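PDB 2OPC: AvrL567-A from Melampsora lini, which is an avirulence protein of flax rust, probably an effector whose recognition by a plant resistance protein triggers defence, and which binds cobalt in this crystal. Local coordinates for residues 15-20 with 116-121; 41-46 with 88-93; 58-63 with 74-79; 62-67 with 106-111. One frame throughout, in Å; residues are numbered along the deposited sequence.

Contacts 1 and 3 lie in one four-stranded antiparallel sheet, ordered 16-19, 118-125, 58-63, 75-81: contact 1 pairs the strands at one margin, contact 3 those at the other, their centres about 15 Å apart. Contact 4 continues strand 58-63 beyond the sheet and sits close to contact 1, centres about 7 Å apart, where Arg-17 NH1 and Asp-111 OD1 form a salt bridge at 2.9 Å. Contact 2 belongs to the second, three-stranded sheet; its Pro-44 CG meets Leu-77 CD1 of contact 3 at 3.8 Å. The cobalt ion is bound by Cys-60 and His-62 in contact 3, and His-62 also begins contact 4.

Contact 1: 15-20 with 116-121; sequences YTRFYR and PDYIKI
Tyr-118 turns its ring CG between its own backbone N and carbonyl carbon (chi1 58°), while Arg-17 runs extended from CG to NE, which lays the arginine along the tyrosine on one face of an antiparallel strand pair, 16-19 with 118-121. The guanidinium lies flat on the phenol, the planes 10° apart and the centres 4.2 Å. Nearer the backbone, Arg-17 CD stands over the same ring face, 3.7 Å from the centroid of Tyr-118, a CH-pi contact. The guanidinium gains a second partner in Asp-111, whose salt bridge would help hold it in place. Tyr-19 runs beside Tyr-118 in the same direction, and Tyr-118 CB sits over the Tyr-19 ring face, 3.8 Å from its centroid; the two rings meet obliquely. At the other end Lys-120 CB covers one face of the Tyr-15 ring. The opposite face of the sheet carries Thr-16, Phe-18, Ile-119 and Ile-121, with Phe-18 CB 3.9 Å from Ile-119 CG1; strands 25-28 and 32-36 pack against it. Paired N-H...O bonds join Thr-16 with Ile-121 and Phe-18 with Ile-119, and Arg-20 N to Asp-117 O adds one more past the strand ends. There a water bridges the side chains, accepting from Arg-20 NE at 3.1 Å and donating to Asp-117 OD2 at 2.6 Å.

Contact 2: 41-46 with 88-93; sequences MTMPLF and WAQAQR
A single antiparallel beta bridge ties strand 44-48, an outer strand of the three-stranded sheet, to the irregular chain at 88-93, with Phe-46 and Ala-89 as its hydrogen-bonded pair. Phe-46 N donates a hydrogen bond to Ala-89 O at 2.8 Å, and Ala-89 N donates one to Phe-46 O at 2.9 Å. Both bonds are somewhat bent, 149° and 155° at the hydrogen. Beyond the bridge the backbones part, and a water takes over: it donates to Pro-44 O at 2.7 Å and accepts from Ala-91 N. Side chains add to this backbone link. The indole of Trp-88 turns an edge to the strand, its CZ3 3.6 Å from Leu-45 O, which lies near the ring plane; a cation-pi contact with Lys-35 also engages this ring. Leu-45 and Gln-90 run side by side in the same direction, the CD2 branch of the leucine touching Gln-90 CG at 3.6 Å. Phe-46 sets CG beside its backbone N, anti to the carbonyl carbon (chi1 -60°), and thereby brings a ring edge to Ala-89 O and Ala-91 N. Its CE2 reaches Ala-91 CB at 3.9 Å. This ring also touches Val-80, so it joins the bridge to strand 75-81 of the other sheet. Met-43 crosses Gln-90 at a slant, with SD 3.5 Å from Gln-90 CG.

Contact 3: 58-63 with 74-79; sequences HFCVHI and ARSLGT. With CO (cobalt (II) ion), chain B.
Val-61 and Ile-63 face Leu-77 and Arg-75 across a beta hairpin, strands 58-63 and 75-81, at one margin of the four-stranded antiparallel sheet. Among the backbone bonds, Ile-63 N to Arg-75 O (2.8 Å) and Arg-75 N to Ile-63 O form a regular antiparallel pair. Two residues earlier, Val-61 O accepts from Leu-77 N while Val-61 N reaches past it to Gly-78 O at 2.9 Å, so 75-79 spends an extra residue here, in the manner of a beta bulge. Gly-78 has backbone angles at which a CB would press on the preceding carbonyl oxygen. A further polar bond lies within 74-79: Ser-76 OG, anti to its own N (chi1 174°), accepts from Gly-78 N in an ST turn, and it is also hydrogen-bonded to Asn-94. Apolar packing covers the face of Val-61 and Ile-63, where Leu-77 CG lies 4.0 Å from Ile-63 CG2 and its CD1 branch meets Val-61 CG1; Phe-46 and Pro-44 of the second sheet close over this layer. The metal bonds lie on the face that carries Cys-60 and His-62. Cobalt is held by Cys-60 SG at 2.3 Å and His-62 NE2 at 2.0 Å, and a third ligand atom lies outside the two strands. Ala-74 CB touches the imidazole at His-62 ND1, 3.6 Å away. With one residue between them on an extended strand, the sulfur and the imidazole project from the same face and can grip one ion, and the metal would probably favour the thiolate form of Cys-60.

Contact 4: 62-67 with 106-111; sequences HIAHSS and HLFEND. With CO (cobalt (II) ion), chain B.
Ser-66 is central to this contact between the chain leaving strand 58-63 and the loop at 106-108. Its CB stands over the centre of the Phe-108 ring, 3.6 Å from the centroid, a CH-pi contact only 11° off the ring normal. Next along the side chain, OG lies between the backbone N and the carbonyl carbon (chi1 59°), a turn that directs it to Leu-107 O, to which it donates at 2.7 Å. The hydroxyl approaches from above the carbonyl plane, 49° out of it. Around this serine, Ala-64 CB touches Phe-108 CZ at 4.0 Å, and a water donates to both Ala-64 O and His-106 O. Farther back, Ile-63 CD1 covers one face of the His-106 imidazole, 3.6 Å from CD2 of that ring. The side chains of His-65 and His-106 run the same way, and their rings meet obliquely. His-106 ND1 accepts a hydrogen bond from Glu-103 N, which helps fix the ring. Phe-108 also meets Tyr-118 and Lys-120, and backbone bonds link Phe-108 with Tyr-118 and Ala-64 with Lys-120, so the loop packs beside strand 118-125 where the chain leaves strand 58-63.

Contact 1: 15-20 with 116-121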
# COMPACT_ATOMS: atom_id res chain seq x y z
N TYR A 15 -7.02 -4.66 6.48
CA TYR A 15 -5.87 -4.65 5.58
C TYR A 15 -6.15 -5.45 4.32
O TYR A 15 -6.89 -6.46 4.38
CB TYR A 15 -4.62 -5.23 6.24
CG TYR A 15 -3.92 -4.34 7.24
CD1 TYR A 15 -3.24 -3.20 6.82
CD2 TYR A 15 -3.89 -4.65 8.59
CE1 TYR A 15 -2.56 -2.39 7.70
CE2 TYR A 15 -3.20 -3.83 9.49
CZ TYR A 15 -2.53 -2.71 9.01
OH TYR A 15 -1.87 -1.91 9.92
N THR A 16 -5.53 -5.04 3.22
CA THR A 16 -5.50 -5.82 2.00
C THR A 16 -4.13 -6.48 1.86
O THR A 16 -3.10 -5.81 2.06
CB THR A 16 -5.74 -4.89 0.80
OG1 THR A 16 -7.05 -4.29 0.92
CG2 THR A 16 -5.65 -5.61 -0.54
N ARG A 17 -4.10 -7.77 1.56
CA ARG A 17 -2.83 -8.42 1.22
C ARG A 17 -2.36 -8.04 -0.18
O ARG A 17 -3.13 -8.12 -1.15
CB ARG A 17 -2.97 -9.93 1.31
CG ARG A 17 -3.34 -10.39 2.71
CD ARG A 17 -3.24 -11.92 2.74
NE ARG A 17 -3.50 -12.49 4.06
CZ ARG A 17 -3.36 -13.78 4.34
NH1 ARG A 17 -2.95 -14.62 3.40
NH2 ARG A 17 -3.62 -14.22 5.57
N PHE A 18 -1.12 -7.60 -0.27
CA PHE A 18 -0.54 -7.28 -1.58
C PHE A 18 0.71 -8.15 -1.72
O PHE A 18 1.70 -7.98 -1.00
CB PHE A 18 -0.22 -5.77 -1.63
CG PHE A 18 0.38 -5.28 -2.93
CD1 PHE A 18 -0.16 -5.70 -4.14
CD2 PHE A 18 1.46 -4.40 -2.93
CE1 PHE A 18 0.36 -5.22 -5.34
CE2 PHE A 18 2.01 -3.93 -4.16
CZ PHE A 18 1.42 -4.37 -5.34
N TYR A 19 0.60 -9.12 -2.64
CA TYR A 19 1.61 -10.16 -2.77
C TYR A 19 2.88 -9.73 -3.50
O TYR A 19 2.82 -8.93 -4.42
CB TYR A 19 0.99 -11.41 -3.41
CG TYR A 19 0.19 -12.19 -2.40
CD1 TYR A 19 0.81 -13.16 -1.60
CD2 TYR A 19 -1.15 -11.92 -2.17
CE1 TYR A 19 0.09 -13.87 -0.62
CE2 TYR A 19 -1.90 -12.64 -1.20
CZ TYR A 19 -1.25 -13.59 -0.43
OH TYR A 19 -1.95 -14.31 0.52
N ARG A 20 4.04 -10.25 -3.09
CA ARG A 20 5.34 -9.96 -3.72
C ARG A 20 5.53 -10.84 -4.94
O ARG A 20 6.48 -11.59 -5.06
CB ARG A 20 6.44 -10.18 -2.72
CG ARG A 20 6.36 -9.22 -1.53
CD ARG A 20 7.42 -8.20 -1.72
NE ARG A 20 8.76 -8.72 -1.45
CZ ARG A 20 9.86 -7.97 -1.36
NH1 ARG A 20 9.68 -6.63 -1.57
NH2 ARG A 20 11.09 -8.54 -1.08
N PRO A 116 4.49 -16.66 -2.73
CA PRO A 116 5.12 -15.41 -2.36
C PRO A 116 4.68 -14.87 -0.99
O PRO A 116 3.58 -15.10 -0.53
CB PRO A 116 4.70 -14.44 -3.48
CG PRO A 116 4.50 -15.31 -4.63
CD PRO A 116 3.84 -16.56 -4.06
N ASP A 117 5.54 -14.08 -0.40
CA ASP A 117 5.16 -13.29 0.77
C ASP A 117 4.17 -12.20 0.36
O ASP A 117 3.96 -11.97 -0.82
CB ASP A 117 6.33 -12.49 1.26
CG ASP A 117 7.41 -13.27 1.78
OD1 ASP A 117 7.19 -14.50 2.12
OD2 ASP A 117 8.53 -12.62 1.86
N TYR A 118 3.60 -11.52 1.35
CA TYR A 118 2.74 -10.35 1.09
C TYR A 118 3.04 -9.27 2.12
O TYR A 118 3.56 -9.50 3.20
CB TYR A 118 1.24 -10.72 1.10
CG TYR A 118 0.76 -11.33 2.39
CD1 TYR A 118 0.13 -10.55 3.36
CD2 TYR A 118 0.95 -12.69 2.68
CE1 TYR A 118 -0.30 -11.09 4.55
CE2 TYR A 118 0.50 -13.24 3.88
CZ TYR A 118 -0.13 -12.45 4.82
OH TYR A 118 -0.56 -12.98 6.04
N ILE A 119 2.64 -8.04 1.75
CA ILE A 119 2.53 -6.94 2.73
C ILE A 119 1.03 -6.71 2.96
O ILE A 119 0.17 -7.16 2.23
CB ILE A 119 3.23 -5.63 2.25
CG1 ILE A 119 2.54 -4.99 1.02
CG2 ILE A 119 4.71 -5.92 1.97
CD1 ILE A 119 3.18 -3.67 0.62
N LYS A 120 0.77 -6.04 4.08
CA LYS A 120 -0.63 -5.65 4.45
C LYS A 120 -0.74 -4.14 4.41
O LYS A 120 -0.07 -3.46 5.20
CB LYS A 120 -0.95 -6.12 5.87
CG LYS A 120 -0.99 -7.63 6.06
CD LYS A 120 -1.34 -7.96 7.56
CE LYS A 120 -1.23 -9.40 7.86
NZ LYS A 120 -1.74 -9.61 9.24
N ILE A 121 -1.62 -3.64 3.54
CA ILE A 121 -1.78 -2.17 3.36
C ILE A 121 -3.26 -1.81 3.36
O ILE A 121 -4.13 -2.62 3.06
CB ILE A 121 -1.08 -1.64 2.08
CG1 ILE A 121 -1.52 -2.45 0.85
CG2 ILE A 121 0.43 -1.67 2.31
CD1 ILE A 121 -0.92 -1.92 -0.50
O HOH W 1 9.35 -11.54 -0.38

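Contact 2: 41-46 with 88-93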
# COMPACT_ATOMS: atom_id res chain seq x y z
N MET A 41 10.29 -4.85 -6.81
CA MET A 41 9.24 -4.74 -5.83
C MET A 41 9.65 -3.97 -4.59
O MET A 41 9.38 -4.37 -3.52
CB MET A 41 8.65 -6.10 -5.46
CG MET A 41 7.98 -6.80 -6.64
SD MET A 41 7.41 -8.44 -6.25
CE MET A 41 8.97 -9.29 -6.20
N THR A 42 10.26 -2.82 -4.81
CA THR A 42 10.82 -2.04 -3.70
C THR A 42 9.77 -1.14 -3.10
O THR A 42 9.90 -0.70 -1.97
CB THR A 42 12.10 -1.21 -4.05
OG1 THR A 42 11.71 -0.08 -4.84
CG2 THR A 42 13.12 -2.03 -4.82
N MET A 43 8.74 -0.81 -3.86
CA MET A 43 7.68 0.03 -3.31
C MET A 43 6.42 -0.09 -4.14
O MET A 43 6.49 -0.29 -5.35
CB MET A 43 8.08 1.49 -3.28
CG MET A 43 8.21 2.08 -4.66
SD MET A 43 8.70 3.81 -4.65
CE MET A 43 10.40 3.62 -4.16
N PRO A 44 5.27 0.07 -3.48
CA PRO A 44 4.02 0.14 -4.23
C PRO A 44 3.85 1.49 -4.89
O PRO A 44 4.35 2.49 -4.40
CB PRO A 44 2.95 -0.01 -3.16
CG PRO A 44 3.58 0.49 -1.91
CD PRO A 44 5.06 0.20 -2.02
N LEU A 45 3.14 1.50 -6.02
CA LEU A 45 2.70 2.71 -6.71
C LEU A 45 1.18 2.72 -6.73
O LEU A 45 0.57 1.66 -6.71
CB LEU A 45 3.21 2.78 -8.17
CG LEU A 45 4.75 2.74 -8.30
CD1 LEU A 45 5.14 2.79 -9.75
CD2 LEU A 45 5.47 3.88 -7.55
N PHE A 46 0.59 3.93 -6.78
CA PHE A 46 -0.84 4.14 -6.53
C PHE A 46 -1.44 4.98 -7.63
O PHE A 46 -0.81 5.84 -8.20
CB PHE A 46 -1.00 4.87 -5.21
CG PHE A 46 -0.43 4.13 -4.07
CD1 PHE A 46 -1.18 3.14 -3.39
CD2 PHE A 46 0.85 4.43 -3.60
CE1 PHE A 46 -0.64 2.45 -2.32
CE2 PHE A 46 1.43 3.72 -2.53
CZ PHE A 46 0.66 2.74 -1.86
N TRP A 88 0.52 6.93 -12.35
CA TRP A 88 0.85 6.18 -11.14
C TRP A 88 1.87 6.98 -10.30
O TRP A 88 2.77 7.61 -10.85
CB TRP A 88 1.49 4.86 -11.52
CG TRP A 88 0.58 3.91 -12.17
CD1 TRP A 88 0.38 3.72 -13.52
CD2 TRP A 88 -0.22 2.95 -11.48
NE1 TRP A 88 -0.52 2.69 -13.69
CE2 TRP A 88 -0.92 2.20 -12.46
CE3 TRP A 88 -0.42 2.64 -10.14
CZ2 TRP A 88 -1.78 1.13 -12.10
CZ3 TRP A 88 -1.30 1.63 -9.80
CH2 TRP A 88 -1.95 0.88 -10.76
N ALA A 89 1.70 6.96 -8.99
CA ALA A 89 2.53 7.78 -8.11
C ALA A 89 3.02 7.01 -6.91
O ALA A 89 2.31 6.15 -6.39
CB ALA A 89 1.72 9.01 -7.62
N GLN A 90 4.19 7.37 -6.38
CA GLN A 90 4.61 6.87 -5.09
C GLN A 90 3.80 7.60 -4.02
O GLN A 90 3.31 8.73 -4.23
CB GLN A 90 6.07 7.23 -4.85
CG GLN A 90 7.02 6.66 -5.83
CD GLN A 90 8.41 7.22 -5.67
OE1 GLN A 90 8.89 7.34 -4.54
NE2 GLN A 90 9.05 7.55 -6.79
N ALA A 91 3.64 6.98 -2.87
CA ALA A 91 3.05 7.69 -1.75
C ALA A 91 3.94 8.90 -1.41
O ALA A 91 5.15 8.84 -1.49
CB ALA A 91 2.85 6.75 -0.54
N GLN A 92 3.30 9.98 -0.98
CA GLN A 92 4.00 11.25 -0.75
C GLN A 92 4.46 11.14 0.73
O GLN A 92 3.69 10.77 1.63
CB GLN A 92 2.90 12.34 -0.87
CG GLN A 92 2.61 12.62 -2.37
CD GLN A 92 3.85 13.01 -3.21
OE1 GLN A 92 4.21 12.35 -4.22
NE2 GLN A 92 4.55 14.07 -2.78
N ARG A 93 5.73 11.44 0.95
CA ARG A 93 6.34 11.28 2.28
C ARG A 93 5.61 12.04 3.38
O ARG A 93 5.10 13.14 3.15
CB ARG A 93 7.79 11.74 2.24
CG ARG A 93 8.70 10.94 1.33
CD ARG A 93 8.67 9.44 1.63
NE ARG A 93 7.80 8.71 0.71
CZ ARG A 93 8.19 8.21 -0.46
NH1 ARG A 93 9.45 8.35 -0.86
NH2 ARG A 93 7.32 7.57 -1.23
O HOH W 2 4.87 4.37 -2.50

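Contact 3: 58-63 with 74-79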
# COMPACT_ATOMS: atom_id res chain seq x y z
N HIS A 58 -7.30 13.36 0.60
CA HIS A 58 -6.03 12.76 0.97
C HIS A 58 -6.27 11.62 1.91
O HIS A 58 -7.15 11.67 2.77
CB HIS A 58 -5.11 13.78 1.67
CG HIS A 58 -4.57 14.83 0.74
ND1 HIS A 58 -5.28 15.95 0.38
CD2 HIS A 58 -3.38 14.91 0.11
CE1 HIS A 58 -4.56 16.68 -0.45
NE2 HIS A 58 -3.39 16.07 -0.63
N PHE A 59 -5.45 10.59 1.75
CA PHE A 59 -5.51 9.37 2.57
C PHE A 59 -4.12 9.00 3.01
O PHE A 59 -3.16 9.11 2.24
CB PHE A 59 -6.12 8.22 1.76
CG PHE A 59 -7.54 8.48 1.38
CD1 PHE A 59 -8.58 8.07 2.22
CD2 PHE A 59 -7.83 9.27 0.26
CE1 PHE A 59 -9.91 8.39 1.93
CE2 PHE A 59 -9.16 9.59 -0.03
CZ PHE A 59 -10.18 9.15 0.81
N CYS A 60 -4.02 8.48 4.22
CA CYS A 60 -2.75 7.95 4.69
C CYS A 60 -2.71 6.45 4.37
O CYS A 60 -3.71 5.74 4.60
CB CYS A 60 -2.75 8.19 6.20
SG CYS A 60 -1.14 7.91 7.02
N VAL A 61 -1.54 5.98 3.87
CA VAL A 61 -1.38 4.55 3.51
C VAL A 61 -0.76 3.85 4.70
O VAL A 61 0.42 4.12 5.03
CB VAL A 61 -0.51 4.38 2.27
CG1 VAL A 61 -0.42 2.92 1.87
CG2 VAL A 61 -1.08 5.20 1.13
N HIS A 62 -1.54 3.02 5.36
CA HIS A 62 -1.06 2.27 6.52
C HIS A 62 -0.52 0.93 6.07
O HIS A 62 -1.08 0.28 5.18
CB HIS A 62 -2.19 2.13 7.55
CG HIS A 62 -2.43 3.39 8.33
ND1 HIS A 62 -3.12 3.45 9.52
CD2 HIS A 62 -1.97 4.65 8.09
CE1 HIS A 62 -3.11 4.71 9.95
NE2 HIS A 62 -2.41 5.44 9.10
N ILE A 63 0.56 0.54 6.74
CA ILE A 63 1.22 -0.75 6.46
C ILE A 63 1.50 -1.44 7.80
O ILE A 63 1.93 -0.79 8.76
CB ILE A 63 2.53 -0.53 5.65
CG1 ILE A 63 3.16 -1.88 5.26
CG2 ILE A 63 3.53 0.35 6.38
CD1 ILE A 63 4.10 -1.77 4.08
N ALA A 74 -0.12 0.20 13.12
CA ALA A 74 0.23 0.49 11.74
C ALA A 74 1.34 1.53 11.68
O ALA A 74 1.41 2.43 12.54
CB ALA A 74 -0.99 0.98 10.96
N ARG A 75 2.19 1.39 10.66
CA ARG A 75 3.06 2.48 10.23
C ARG A 75 2.47 3.08 8.95
O ARG A 75 1.43 2.62 8.47
CB ARG A 75 4.50 1.99 10.02
CG ARG A 75 5.33 1.91 11.33
CD ARG A 75 4.81 0.89 12.33
NE ARG A 75 5.80 0.59 13.37
CZ ARG A 75 5.62 -0.33 14.31
NH1 ARG A 75 4.50 -1.03 14.35
NH2 ARG A 75 6.58 -0.59 15.18
N SER A 76 3.08 4.15 8.45
CA SER A 76 2.57 4.79 7.24
C SER A 76 3.61 4.80 6.15
O SER A 76 4.81 5.04 6.44
CB SER A 76 2.17 6.23 7.55
OG SER A 76 1.80 6.90 6.34
N LEU A 77 3.16 4.55 4.93
CA LEU A 77 4.05 4.70 3.78
C LEU A 77 4.05 6.13 3.22
O LEU A 77 4.86 6.50 2.35
CB LEU A 77 3.68 3.73 2.66
CG LEU A 77 3.91 2.25 2.90
CD1 LEU A 77 3.43 1.48 1.71
CD2 LEU A 77 5.40 1.93 3.11
N GLY A 78 3.16 6.96 3.72
CA GLY A 78 2.97 8.28 3.17
C GLY A 78 1.51 8.46 2.80
O GLY A 78 0.66 7.74 3.33
N THR A 79 1.22 9.44 1.96
CA THR A 79 -0.17 9.73 1.60
C THR A 79 -0.42 9.61 0.12
O THR A 79 0.52 9.74 -0.71
CB THR A 79 -0.59 11.15 2.04
OG1 THR A 79 0.20 12.10 1.35
CG2 THR A 79 -0.43 11.33 3.54
CO CO B . -1.74 7.33 9.17

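Contact 4: 62-67 with 106-111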
# COMPACT_ATOMS: atom_id res chain seq x y z
N HIS A 62 -1.54 3.02 5.36
CA HIS A 62 -1.06 2.27 6.52
C HIS A 62 -0.52 0.93 6.07
O HIS A 62 -1.08 0.28 5.18
CB HIS A 62 -2.19 2.13 7.55
CG HIS A 62 -2.43 3.39 8.33
ND1 HIS A 62 -3.12 3.45 9.52
CD2 HIS A 62 -1.97 4.65 8.09
CE1 HIS A 62 -3.11 4.71 9.95
NE2 HIS A 62 -2.41 5.44 9.10
N ILE A 63 0.56 0.54 6.74
CA ILE A 63 1.22 -0.75 6.46
C ILE A 63 1.50 -1.44 7.80
O ILE A 63 1.93 -0.79 8.76
CB ILE A 63 2.53 -0.53 5.65
CG1 ILE A 63 3.16 -1.88 5.26
CG2 ILE A 63 3.53 0.35 6.38
CD1 ILE A 63 4.10 -1.77 4.08
N ALA A 64 1.24 -2.74 7.84
CA ALA A 64 1.51 -3.53 9.06
C ALA A 64 2.97 -3.93 9.11
O ALA A 64 3.64 -4.05 8.08
CB ALA A 64 0.65 -4.75 9.08
N HIS A 65 3.45 -4.18 10.33
CA HIS A 65 4.74 -4.80 10.56
C HIS A 65 4.54 -6.26 11.00
O HIS A 65 3.61 -6.57 11.76
CB HIS A 65 5.52 -4.03 11.65
CG HIS A 65 6.12 -2.75 11.15
ND1 HIS A 65 7.16 -2.12 11.78
CD2 HIS A 65 5.83 -2.01 10.05
CE1 HIS A 65 7.48 -1.02 11.10
NE2 HIS A 65 6.70 -0.95 10.04
N SER A 66 5.42 -7.14 10.50
CA SER A 66 5.35 -8.58 10.83
C SER A 66 6.34 -8.95 11.92
O SER A 66 6.25 -10.04 12.47
CB SER A 66 5.64 -9.43 9.60
OG SER A 66 6.92 -9.10 9.13
N SER A 67 7.31 -8.08 12.21
CA SER A 67 8.28 -8.35 13.28
C SER A 67 8.67 -7.02 13.91
O SER A 67 8.36 -5.95 13.34
CB SER A 67 9.53 -9.09 12.74
OG SER A 67 10.20 -8.30 11.77
N HIS A 106 8.14 -5.75 6.97
CA HIS A 106 6.81 -5.56 6.37
C HIS A 106 6.27 -6.86 5.80
O HIS A 106 5.11 -6.91 5.41
CB HIS A 106 6.89 -4.62 5.18
CG HIS A 106 7.31 -3.24 5.52
ND1 HIS A 106 8.31 -2.57 4.86
CD2 HIS A 106 6.81 -2.37 6.43
CE1 HIS A 106 8.43 -1.35 5.37
NE2 HIS A 106 7.53 -1.21 6.33
N LEU A 107 7.11 -7.90 5.71
CA LEU A 107 6.76 -9.09 4.94
C LEU A 107 6.17 -10.19 5.79
O LEU A 107 6.73 -10.54 6.84
CB LEU A 107 8.00 -9.65 4.21
CG LEU A 107 8.59 -8.68 3.19
CD1 LEU A 107 9.95 -9.20 2.73
CD2 LEU A 107 7.63 -8.50 1.99
N PHE A 108 5.03 -10.69 5.33
CA PHE A 108 4.32 -11.82 5.98
C PHE A 108 4.47 -13.02 5.06
O PHE A 108 4.39 -12.89 3.84
CB PHE A 108 2.84 -11.48 6.13
CG PHE A 108 2.58 -10.42 7.16
CD1 PHE A 108 2.27 -10.76 8.49
CD2 PHE A 108 2.68 -9.06 6.81
CE1 PHE A 108 2.08 -9.79 9.46
CE2 PHE A 108 2.48 -8.06 7.77
CZ PHE A 108 2.16 -8.42 9.10
N GLU A 109 4.69 -14.19 5.65
CA GLU A 109 4.87 -15.37 4.82
C GLU A 109 3.57 -15.91 4.41
O GLU A 109 2.63 -15.91 5.19
CB GLU A 109 5.72 -16.43 5.53
CG GLU A 109 7.10 -15.89 5.76
CD GLU A 109 8.05 -16.98 6.12
OE1 GLU A 109 8.91 -17.33 5.28
OE2 GLU A 109 7.90 -17.54 7.24
N ASN A 110 3.52 -16.43 3.18
CA ASN A 110 2.31 -17.06 2.68
C ASN A 110 1.80 -18.13 3.64
O ASN A 110 2.57 -18.85 4.34
CB ASN A 110 2.54 -17.62 1.28
CG ASN A 110 1.26 -17.78 0.48
OD1 ASN A 110 0.44 -18.65 0.78
ND2 ASN A 110 1.09 -16.95 -0.55
N ASP A 111 0.49 -18.23 3.68
CA ASP A 111 -0.15 -19.26 4.48
C ASP A 111 0.24 -20.66 4.00
O ASP A 111 0.30 -21.61 4.78
CB ASP A 111 -1.67 -19.07 4.45
CG ASP A 111 -2.10 -17.82 5.15
OD1 ASP A 111 -3.09 -17.19 4.70
OD2 ASP A 111 -1.45 -17.46 6.16
CO CO B . -1.74 7.33 9.17
O HOH W 3 2.97 -5.24 5.69